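Local coordinates for protein GTP pyrophosphokinase (Chlorobaculum tepidum, PDB 3IBW) that probably transfers pyrophosphate from ATP to GTP in making the alarmone (p)ppGpp, this fragment being its ACT domain, likely regulatory, at residues A[16-21]-A[70-75]. The protein carries 1 engineered substitution. Sequence-based numbering, arbitrary orientation.
Sequences NGMTNQ and QGVFTV. Engineered in segment 16-21: Asn-16 (natural residue Ile).
The carbonyl O of Gln-70 is approached by two groups of different character. A water donates a hydrogen bond to it at 2.7 Å, and the SE of selenomethionine Met-18 rests against the same O at 3.3 Å. The selenium line to this oxygen makes about 133° with the CG-SE bond, well short of a straight extension, so the approach reads as close packing. From the helix side, Gln-21 OE1 accepts the water's other hydrogen at 2.9 Å; its extended side chain carries the amide along the flank of Met-18. The Met-18 chain leaves the first turn with CG beside the backbone N (chi1 -79°) and bends again at its next two torsions, which brings SE up to the oxygen end of the Gln-70 carbonyl, slightly off the peptide plane. Gly-71 CA lies 4.2 Å from SE, and with no side chain there the selenium packs close to the backbone. At the end of the chain, CE touches Val-72 CG2 at 4.3 Å, a single apolar brush on the way into the sheet, where Val-72 also packs on Ile-10. Val-69, Glu-13 and Phe-45 add further contacts around Met-18. Just before it in the chain, Gly-17 takes the N-cap position of helix 18-28, and Gln-21 N bonds to Gly-17 O. In the ferredoxin-like fold of ACT domains, this contact joins the start of the first helix to the turn leading from helix 56-67 into strand 72-78, outermost in this chain's sheet and bulged at Phe-73 and Thr-74 opposite Val-11. Thr-19, on the same helical turn, bonds through OG1 to Ile-33 O of the second subunit. No direct hydrogen bond crosses: one water joins two acceptor oxygens that cannot bond each other, beside van der Waals packing of the buried selenoether.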
ATOM      1  N   ASN A  16       6.652   0.935  15.579  1.00 30.46           N
ATOM      2  CA  ASN A  16       7.514  -0.151  15.146  1.00 31.26           C
ATOM      3  C   ASN A  16       7.440  -0.625  13.694  1.00 27.05           C
ATOM      4  O   ASN A  16       7.437  -1.837  13.442  1.00 27.96           O
ATOM      5  CB  ASN A  16       7.168  -1.350  16.055  1.00 32.63           C
ATOM      6  CG  ASN A  16       6.961  -0.954  17.535  1.00 39.18           C
ATOM      7  OD1 ASN A  16       5.931  -1.272  18.148  1.00 44.76           O
ATOM      8  ND2 ASN A  16       7.946  -0.270  18.104  1.00 40.24           N
ATOM      9  N   GLY A  17       7.365   0.312  12.758  1.00 24.78           N
ATOM     10  CA  GLY A  17       7.295  -0.048  11.354  1.00 20.73           C
ATOM     11  C   GLY A  17       6.020  -0.748  10.903  1.00 20.21           C
ATOM     12  O   GLY A  17       6.019  -1.469   9.904  1.00 19.38           O
HETATM   13  N   MSE A  18       4.926  -0.529  11.623  1.00 19.41           N
HETATM   14  CA  MSE A  18       3.654  -1.169  11.292  1.00 18.95           C
HETATM   15  C   MSE A  18       3.043  -0.820   9.929  1.00 15.62           C
HETATM   16  O   MSE A  18       2.470  -1.693   9.273  1.00 15.86           O
HETATM   17  CB  MSE A  18       2.624  -0.874  12.384  1.00 18.38           C
HETATM   18  CG  MSE A  18       2.762  -1.718  13.644  1.00 24.08           C
HETATM   19 SE   MSE A  18       2.510  -3.606  13.288  1.00 43.97          SE
HETATM   20  CE  MSE A  18       1.074  -3.507  12.004  1.00 22.69           C
ATOM     21  N   THR A  19       3.152   0.435   9.497  1.00 16.56           N
ATOM     22  CA  THR A  19       2.575   0.816   8.207  1.00 16.10           C
ATOM     23  C   THR A  19       3.316   0.073   7.097  1.00 16.05           C
ATOM     24  O   THR A  19       2.697  -0.437   6.161  1.00 17.00           O
ATOM     25  CB  THR A  19       2.614   2.348   7.993  1.00 14.71           C
ATOM     26  OG1 THR A  19       3.942   2.831   8.231  1.00 18.21           O
ATOM     27  CG2 THR A  19       1.626   3.042   8.947  1.00 15.28           C
ATOM     28  N   ASN A  20       4.640   0.007   7.197  1.00 15.76           N
ATOM     29  CA  ASN A  20       5.427  -0.733   6.213  1.00 18.00           C
ATOM     30  C   ASN A  20       5.097  -2.228   6.315  1.00 16.23           C
ATOM     31  O   ASN A  20       4.997  -2.917   5.297  1.00 18.71           O
ATOM     32  CB  ASN A  20       6.928  -0.544   6.454  1.00 17.38           C
ATOM     33  CG  ASN A  20       7.447   0.765   5.904  1.00 21.05           C
ATOM     34  OD1 ASN A  20       8.310   0.785   5.021  1.00 22.56           O
ATOM     35  ND2 ASN A  20       6.916   1.867   6.409  1.00 12.50           N
ATOM     36  N   GLN A  21       4.930  -2.739   7.534  1.00 17.42           N
ATOM     37  CA  GLN A  21       4.614  -4.157   7.694  1.00 16.98           C
ATOM     38  C   GLN A  21       3.281  -4.524   7.050  1.00 15.01           C
ATOM     39  O   GLN A  21       3.189  -5.527   6.340  1.00 16.55           O
ATOM     40  CB  GLN A  21       4.593  -4.559   9.179  1.00 19.41           C
ATOM     41  CG  GLN A  21       4.041  -5.966   9.417  1.00 25.21           C
ATOM     42  CD  GLN A  21       4.505  -6.585  10.726  1.00 31.32           C
ATOM     43  OE1 GLN A  21       4.856  -5.880  11.669  1.00 28.87           O
ATOM     44  NE2 GLN A  21       4.496  -7.914  10.787  1.00 30.44           N
ATOM     45  N   GLN A  70       0.608  -8.814  14.840  1.00 17.73           N
ATOM     46  CA  GLN A  70       0.645  -8.178  16.151  1.00 18.19           C
ATOM     47  C   GLN A  70       0.754  -6.673  15.941  1.00 17.52           C
ATOM     48  O   GLN A  70       1.641  -6.190  15.233  1.00 19.80           O
ATOM     49  CB  GLN A  70       1.830  -8.712  16.964  1.00 17.96           C
ATOM     50  CG  GLN A  70       1.679 -10.178  17.354  1.00 15.86           C
ATOM     51  CD  GLN A  70       0.424 -10.430  18.160  1.00 18.43           C
ATOM     52  OE1 GLN A  70       0.145  -9.721  19.126  1.00 21.51           O
ATOM     53  NE2 GLN A  70      -0.334 -11.454  17.781  1.00 21.36           N
ATOM     54  N   GLY A  71      -0.159  -5.937  16.562  1.00 16.04           N
ATOM     55  CA  GLY A  71      -0.184  -4.495  16.409  1.00 16.78           C
ATOM     56  C   GLY A  71      -1.459  -4.059  15.692  1.00 15.36           C
ATOM     57  O   GLY A  71      -1.798  -2.875  15.696  1.00 16.16           O
ATOM     58  N   VAL A  72      -2.157  -5.000  15.053  1.00 13.14           N
ATOM     59  CA  VAL A  72      -3.415  -4.684  14.367  1.00 11.86           C
ATOM     60  C   VAL A  72      -4.542  -4.803  15.400  1.00 13.67           C
ATOM     61  O   VAL A  72      -4.590  -5.774  16.168  1.00 12.90           O
ATOM     62  CB  VAL A  72      -3.713  -5.673  13.205  1.00 14.23           C
ATOM     63  CG1 VAL A  72      -5.144  -5.463  12.686  1.00 11.32           C
ATOM     64  CG2 VAL A  72      -2.712  -5.467  12.074  1.00 13.75           C
ATOM     65  N   PHE A  73      -5.439  -3.820  15.427  1.00 10.58           N
ATOM     66  CA  PHE A  73      -6.561  -3.851  16.361  1.00 14.00           C
ATOM     67  C   PHE A  73      -7.784  -4.536  15.765  1.00 14.00           C
ATOM     68  O   PHE A  73      -8.357  -5.431  16.382  1.00 12.77           O
ATOM     69  CB  PHE A  73      -6.951  -2.439  16.798  1.00 13.88           C
ATOM     70  CG  PHE A  73      -5.861  -1.715  17.532  1.00 18.55           C
ATOM     71  CD1 PHE A  73      -5.131  -2.361  18.524  1.00 21.95           C
ATOM     72  CD2 PHE A  73      -5.565  -0.392  17.235  1.00 17.02           C
ATOM     73  CE1 PHE A  73      -4.118  -1.696  19.210  1.00 27.72           C
ATOM     74  CE2 PHE A  73      -4.550   0.279  17.915  1.00 23.07           C
ATOM     75  CZ  PHE A  73      -3.827  -0.375  18.903  1.00 22.62           C
ATOM     76  N   THR A  74      -8.169  -4.127  14.557  1.00 13.80           N
ATOM     77  CA  THR A  74      -9.339  -4.695  13.894  1.00 12.88           C
ATOM     78  C   THR A  74      -9.155  -4.854  12.385  1.00 11.85           C
ATOM     79  O   THR A  74      -8.385  -4.125  11.762  1.00 10.26           O
ATOM     80  CB  THR A  74     -10.603  -3.786  14.085  1.00 14.29           C
ATOM     81  OG1 THR A  74     -10.365  -2.496  13.500  1.00 18.12           O
ATOM     82  CG2 THR A  74     -10.935  -3.600  15.570  1.00 18.44           C
ATOM     83  N   VAL A  75      -9.858  -5.828  11.817  1.00 10.33           N
ATOM     84  CA  VAL A  75      -9.870  -6.063  10.378  1.00 10.07           C
ATOM     85  C   VAL A  75     -11.336  -6.425  10.116  1.00 13.29           C
ATOM     86  O   VAL A  75     -11.874  -7.355  10.722  1.00 12.78           O
ATOM     87  CB  VAL A  75      -8.969  -7.235   9.931  1.00 12.05           C
ATOM     88  CG1 VAL A  75      -9.085  -7.414   8.412  1.00 10.62           C
ATOM     89  CG2 VAL A  75      -7.525  -6.954  10.319  1.00 11.18           C
TER
HETATM   90  O   HOH W   1       3.977  -7.042  14.189  1.00 24.29           O